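PDB 3GZA: putative alpha-L-fucosidase from Bacteroides thetaiotaomicron VPI-5482, which probably hydrolyses alpha-L-fucosidic bonds, as a glycoside hydrolase family 29 member with a TIM-barrel domain followed by a beta-sandwich. Local coordinates for residues A[280-283]-A[284-288]; A[330-333]-A[334-337]. One frame throughout, in Å; residues are numbered along the deposited sequence.

Contact 1 (A[280-283]-A[284-288]); sequences RHEW and FWEPD
Arg280, Glu282 and Glu286 bring their charged ends together inside a bend of loop and form a salt-bridge network. Arg280 NH2 reaches Glu286 OE1 at 3.0 Å; the oxygen lies at the guanidinium edge, near its plane, but the N-H points off line (143°), which makes this a weak hydrogen bond within a salt bridge. Asp289 is the stronger partner of NH2. Glu282 OE2 sits over the centre of the guanidinium, 3.3 Å above its plane, and also accepts the His281 backbone N at 2.8 Å in a nearly straight bond. The bend of Glu282 at chi2 (-49°) folds its carboxylate back over the arginine.

The two glutamates come very close: Glu282 OE1 lies 2.4 Å from Glu286 OE2, with the side chains crossing at about a right angle and the carboxylate planes 55° apart. Water 1 makes a second link between Arg280 and Glu286, 3.1 Å from Arg280 NH1 and 3.0 Å from Glu286 OE1. That OE1, in a buried side chain, thus meets Arg280 and the water, and it also takes the backbone N of Tyr38.

The apolar part is slight, Trp283 CB standing 4.5 Å from Phe284 CD2. Each ring makes its main contacts outside the segments, and both meet His27. Trp283 also gives its NE1 to Glu223, while Phe284 is buried edge-to-face among His27, His31 and His82.

His31 is a ligand of the bound sodium ion, and Glu286 has its side chain about 5 Å from that ion. The loop after strand 264-273 of the TIM barrel, with aromatic and acidic side chains beside residues that follow strands 22-26 and 75-79, is consistent with the wall of a family 29 active-site pocket.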
loop_
_atom_site.group_PDB
_atom_site.type_symbol
_atom_site.label_atom_id
_atom_site.label_comp_id
_atom_site.label_asym_id
_atom_site.label_seq_id
_atom_site.Cartn_x
_atom_site.Cartn_y
_atom_site.Cartn_z
ATOM N N ARG A 280 -33.063 -7.666 -3.339
ATOM C CA ARG A 280 -31.617 -7.570 -3.302
ATOM C C ARG A 280 -31.033 -7.494 -4.717
ATOM O O ARG A 280 -31.729 -7.701 -5.709
ATOM C CB ARG A 280 -31.021 -8.758 -2.557
ATOM C CG ARG A 280 -31.558 -8.885 -1.159
ATOM C CD ARG A 280 -30.883 -7.934 -0.182
ATOM N NE ARG A 280 -29.516 -8.330 0.149
ATOM C CZ ARG A 280 -28.562 -7.526 0.605
ATOM N NH1 ARG A 280 -28.748 -6.216 0.710
ATOM N NH2 ARG A 280 -27.378 -8.013 0.845
ATOM N N HIS A 281 -29.761 -7.142 -4.799
ATOM C CA HIS A 281 -29.056 -6.999 -6.089
ATOM C C HIS A 281 -27.578 -7.001 -5.741
ATOM O O HIS A 281 -26.919 -5.929 -5.727
ATOM C CB HIS A 281 -29.517 -5.697 -6.767
ATOM C CG HIS A 281 -29.018 -5.500 -8.164
ATOM N ND1 HIS A 281 -29.675 -6.010 -9.259
ATOM C CD2 HIS A 281 -27.912 -4.881 -8.633
ATOM C CE1 HIS A 281 -28.980 -5.709 -10.355
ATOM N NE2 HIS A 281 -27.910 -5.020 -9.999
ATOM N N GLU A 282 -27.050 -8.201 -5.479
ATOM C CA GLU A 282 -25.751 -8.320 -4.850
ATOM C C GLU A 282 -24.667 -8.930 -5.726
ATOM O O GLU A 282 -24.740 -10.097 -6.048
ATOM C CB GLU A 282 -25.872 -9.155 -3.580
ATOM C CG GLU A 282 -26.998 -8.679 -2.686
ATOM C CD GLU A 282 -27.032 -7.170 -2.409
ATOM O OE1 GLU A 282 -26.038 -6.585 -1.891
ATOM O OE2 GLU A 282 -28.108 -6.557 -2.600
ATOM N N TRP A 283 -23.654 -8.125 -6.063
ATOM C CA TRP A 283 -22.532 -8.598 -6.852
ATOM C C TRP A 283 -21.518 -9.334 -5.970
ATOM O O TRP A 283 -20.692 -10.094 -6.464
ATOM C CB TRP A 283 -21.863 -7.443 -7.574
ATOM C CG TRP A 283 -22.670 -6.871 -8.680
ATOM C CD1 TRP A 283 -23.398 -5.742 -8.634
ATOM C CD2 TRP A 283 -22.855 -7.417 -10.006
ATOM N NE1 TRP A 283 -24.013 -5.521 -9.847
ATOM C CE2 TRP A 283 -23.709 -6.550 -10.698
ATOM C CE3 TRP A 283 -22.339 -8.529 -10.672
ATOM C CZ2 TRP A 283 -24.072 -6.743 -12.040
ATOM C CZ3 TRP A 283 -22.751 -8.764 -11.959
ATOM C CH2 TRP A 283 -23.561 -7.852 -12.655
ATOM N N PHE A 284 -21.537 -9.059 -4.684
ATOM C CA PHE A 284 -20.660 -9.722 -3.686
ATOM C C PHE A 284 -21.399 -10.616 -2.702
ATOM O O PHE A 284 -22.594 -10.428 -2.416
ATOM C CB PHE A 284 -19.930 -8.644 -2.838
ATOM C CG PHE A 284 -18.863 -7.869 -3.567
ATOM C CD1 PHE A 284 -17.599 -8.395 -3.664
ATOM C CD2 PHE A 284 -19.114 -6.616 -4.115
ATOM C CE1 PHE A 284 -16.575 -7.664 -4.273
ATOM C CE2 PHE A 284 -18.132 -5.922 -4.741
ATOM C CZ PHE A 284 -16.852 -6.467 -4.860
ATOM N N TRP A 285 -20.667 -11.587 -2.179
ATOM C CA TRP A 285 -21.179 -12.416 -1.098
ATOM C C TRP A 285 -21.332 -11.557 0.139
ATOM O O TRP A 285 -20.423 -10.843 0.536
ATOM C CB TRP A 285 -20.249 -13.586 -0.808
ATOM C CG TRP A 285 -20.899 -14.555 0.122
ATOM C CD1 TRP A 285 -21.641 -15.660 -0.229
ATOM C CD2 TRP A 285 -20.961 -14.481 1.564
ATOM N NE1 TRP A 285 -22.135 -16.267 0.894
ATOM C CE2 TRP A 285 -21.721 -15.575 2.000
ATOM C CE3 TRP A 285 -20.428 -13.604 2.525
ATOM C CZ2 TRP A 285 -21.993 -15.800 3.342
ATOM C CZ3 TRP A 285 -20.725 -13.836 3.868
ATOM C CH2 TRP A 285 -21.474 -14.948 4.245
ATOM N N GLU A 286 -22.475 -11.700 0.787
ATOM C CA GLU A 286 -22.852 -11.010 2.005
ATOM C C GLU A 286 -23.617 -12.022 2.851
ATOM O O GLU A 286 -24.187 -12.979 2.326
ATOM C CB GLU A 286 -23.732 -9.792 1.709
ATOM C CG GLU A 286 -23.079 -8.778 0.872
ATOM C CD GLU A 286 -24.058 -7.848 0.294
ATOM O OE1 GLU A 286 -24.543 -6.983 1.018
ATOM O OE2 GLU A 286 -24.324 -7.959 -0.920
ATOM N N PRO A 287 -23.641 -11.838 4.164
ATOM C CA PRO A 287 -24.390 -12.799 4.975
ATOM C C PRO A 287 -25.888 -12.801 4.712
ATOM O O PRO A 287 -26.467 -11.749 4.367
ATOM C CB PRO A 287 -24.144 -12.321 6.417
ATOM C CG PRO A 287 -22.878 -11.450 6.311
ATOM C CD PRO A 287 -22.881 -10.853 4.950
ATOM N N ASP A 288 -26.495 -13.973 4.912
ATOM C CA ASP A 288 -27.943 -14.158 4.831
ATOM C C ASP A 288 -28.589 -13.846 3.469
ATOM O O ASP A 288 -29.782 -13.527 3.410
ATOM C CB ASP A 288 -28.630 -13.352 5.922
ATOM C CG ASP A 288 -28.061 -13.663 7.328
ATOM O OD1 ASP A 288 -28.062 -14.847 7.730
ATOM O OD2 ASP A 288 -27.578 -12.724 7.993
HETATM O O HOH W 1 -26.175 -4.506 0.645
#

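Contact 2 (A[330-333]-A[334-337]); sequences AQRL and KEMG
Regular alpha-helical bonds join 330-333 to 334-337, each N-H meeting the carbonyl four residues back, as in Glu335 N to Gln331 O at 2.9 Å. On the outer side Glu335 serves two partners, three and four residues behind it. Its OE1 accepts the N-H of Arg332 NE at 2.8 Å in a salt bridge, on the syn side, with guanidinium and carboxylate planes only 22° apart. Its OE2 receives Gln331 NE2 at 3.0 Å in a nearly straight bond (168°), on the anti side. Arg332 CG is anti to the backbone N (chi1 -177°), and bends at chi2 and chi3 curl the chain back to the glutamate. Water 3 closes a ring from Arg332 NH2 to Glu335 OE2, and water 2 joins Gln331 NE2 to Lys334 NZ, which also pairs with Asp338. Alanine in place of Glu335 would probably leave the Arg332 guanidinium without its carboxylate mate, and the Gln331 amide without this acceptor and freer to turn. The inner side belongs to Leu333 and Met336 (a selenomethionine), which lie on strand 312-317, while Arg332 touches Leu299 of helix 296-304 and bonds through NH1 to Tyr294 O.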
loop_
_atom_site.group_PDB
_atom_site.type_symbol
_atom_site.label_atom_id
_atom_site.label_comp_id
_atom_site.label_asym_id
_atom_site.label_seq_id
_atom_site.Cartn_x
_atom_site.Cartn_y
_atom_site.Cartn_z
ATOM N N ALA A 330 -24.739 -22.800 -6.746
ATOM C CA ALA A 330 -24.253 -23.816 -7.701
ATOM C C ALA A 330 -25.383 -24.689 -8.229
ATOM O O ALA A 330 -25.442 -25.024 -9.427
ATOM C CB ALA A 330 -23.180 -24.692 -7.021
ATOM N N GLN A 331 -26.298 -25.061 -7.350
ATOM C CA GLN A 331 -27.416 -25.898 -7.774
ATOM C C GLN A 331 -28.291 -25.112 -8.746
ATOM O O GLN A 331 -28.729 -25.653 -9.726
ATOM C CB GLN A 331 -28.197 -26.409 -6.580
ATOM C CG GLN A 331 -29.474 -27.140 -6.885
ATOM C CD GLN A 331 -29.277 -28.378 -7.761
ATOM O OE1 GLN A 331 -28.220 -29.031 -7.741
ATOM N NE2 GLN A 331 -30.309 -28.712 -8.523
ATOM N N ARG A 332 -28.583 -23.854 -8.436
ATOM C CA ARG A 332 -29.430 -23.023 -9.313
ATOM C C ARG A 332 -28.807 -22.835 -10.691
ATOM O O ARG A 332 -29.502 -22.801 -11.704
ATOM C CB ARG A 332 -29.682 -21.645 -8.690
ATOM C CG ARG A 332 -30.589 -20.727 -9.476
ATOM C CD ARG A 332 -31.994 -21.351 -9.773
ATOM N NE ARG A 332 -32.597 -22.134 -8.678
ATOM C CZ ARG A 332 -33.189 -21.617 -7.604
ATOM N NH1 ARG A 332 -33.235 -20.307 -7.410
ATOM N NH2 ARG A 332 -33.662 -22.405 -6.672
ATOM N N LEU A 333 -27.502 -22.623 -10.707
ATOM C CA LEU A 333 -26.745 -22.529 -11.935
ATOM C C LEU A 333 -26.879 -23.801 -12.764
ATOM O O LEU A 333 -27.093 -23.720 -13.977
ATOM C CB LEU A 333 -25.282 -22.211 -11.638
ATOM C CG LEU A 333 -25.021 -20.790 -11.141
ATOM C CD1 LEU A 333 -23.617 -20.646 -10.514
ATOM C CD2 LEU A 333 -25.236 -19.693 -12.227
ATOM N N LYS A 334 -26.753 -24.952 -12.122
ATOM C CA LYS A 334 -26.904 -26.221 -12.830
ATOM C C LYS A 334 -28.310 -26.318 -13.400
ATOM O O LYS A 334 -28.520 -26.735 -14.558
ATOM C CB LYS A 334 -26.611 -27.384 -11.897
ATOM C CG LYS A 334 -26.855 -28.740 -12.558
ATOM C CD LYS A 334 -26.725 -29.811 -11.514
ATOM C CE LYS A 334 -26.840 -31.203 -12.087
ATOM N NZ LYS A 334 -28.217 -31.505 -12.519
ATOM N N GLU A 335 -29.304 -25.959 -12.587
ATOM C CA GLU A 335 -30.683 -25.987 -13.050
ATOM C C GLU A 335 -30.877 -25.104 -14.314
ATOM O O GLU A 335 -31.630 -25.478 -15.223
ATOM C CB GLU A 335 -31.638 -25.546 -11.945
ATOM C CG GLU A 335 -31.745 -26.507 -10.763
ATOM C CD GLU A 335 -32.457 -25.952 -9.572
ATOM O OE1 GLU A 335 -32.899 -24.785 -9.613
ATOM O OE2 GLU A 335 -32.559 -26.713 -8.560
HETATM N N MSE A 336 -30.236 -23.935 -14.346
HETATM C CA MSE A 336 -30.318 -23.013 -15.501
HETATM C C MSE A 336 -29.754 -23.654 -16.773
HETATM O O MSE A 336 -30.399 -23.674 -17.809
HETATM C CB MSE A 336 -29.591 -21.729 -15.203
HETATM C CG MSE A 336 -29.767 -20.707 -16.273
HETATM SE SE MSE A 336 -28.847 -19.094 -15.908
HETATM C CE MSE A 336 -29.443 -18.023 -17.340
ATOM N N GLY A 337 -28.559 -24.223 -16.670
ATOM C CA GLY A 337 -27.951 -24.901 -17.797
ATOM C C GLY A 337 -28.779 -26.073 -18.243
ATOM O O GLY A 337 -28.972 -26.278 -19.450
HETATM O O HOH W 2 -30.649 -30.603 -10.755
HETATM O O HOH W 3 -32.701 -25.197 -6.336
#

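Along the chain the two contacts come in series, neither nested nor crossed. Strand 264-273 of the barrel leads into the loop where contact 1 shapes a local bend, and that loop runs on to helix 296-304 and strand 312-317, which lies parallel to strands 264-273 and 22-26. Contact 2 follows within helix 327-344; it closes no loop but lies within consecutive turns. That helix packs on strand 312-317 and helix 296-304, then gives way to the antiparallel sheets that begin at 349-353. Contacts 1 and 2 do not touch: their centres are about 18 Å apart. The nearest atoms of contact 1 and contact 2 are about 10 Å apart.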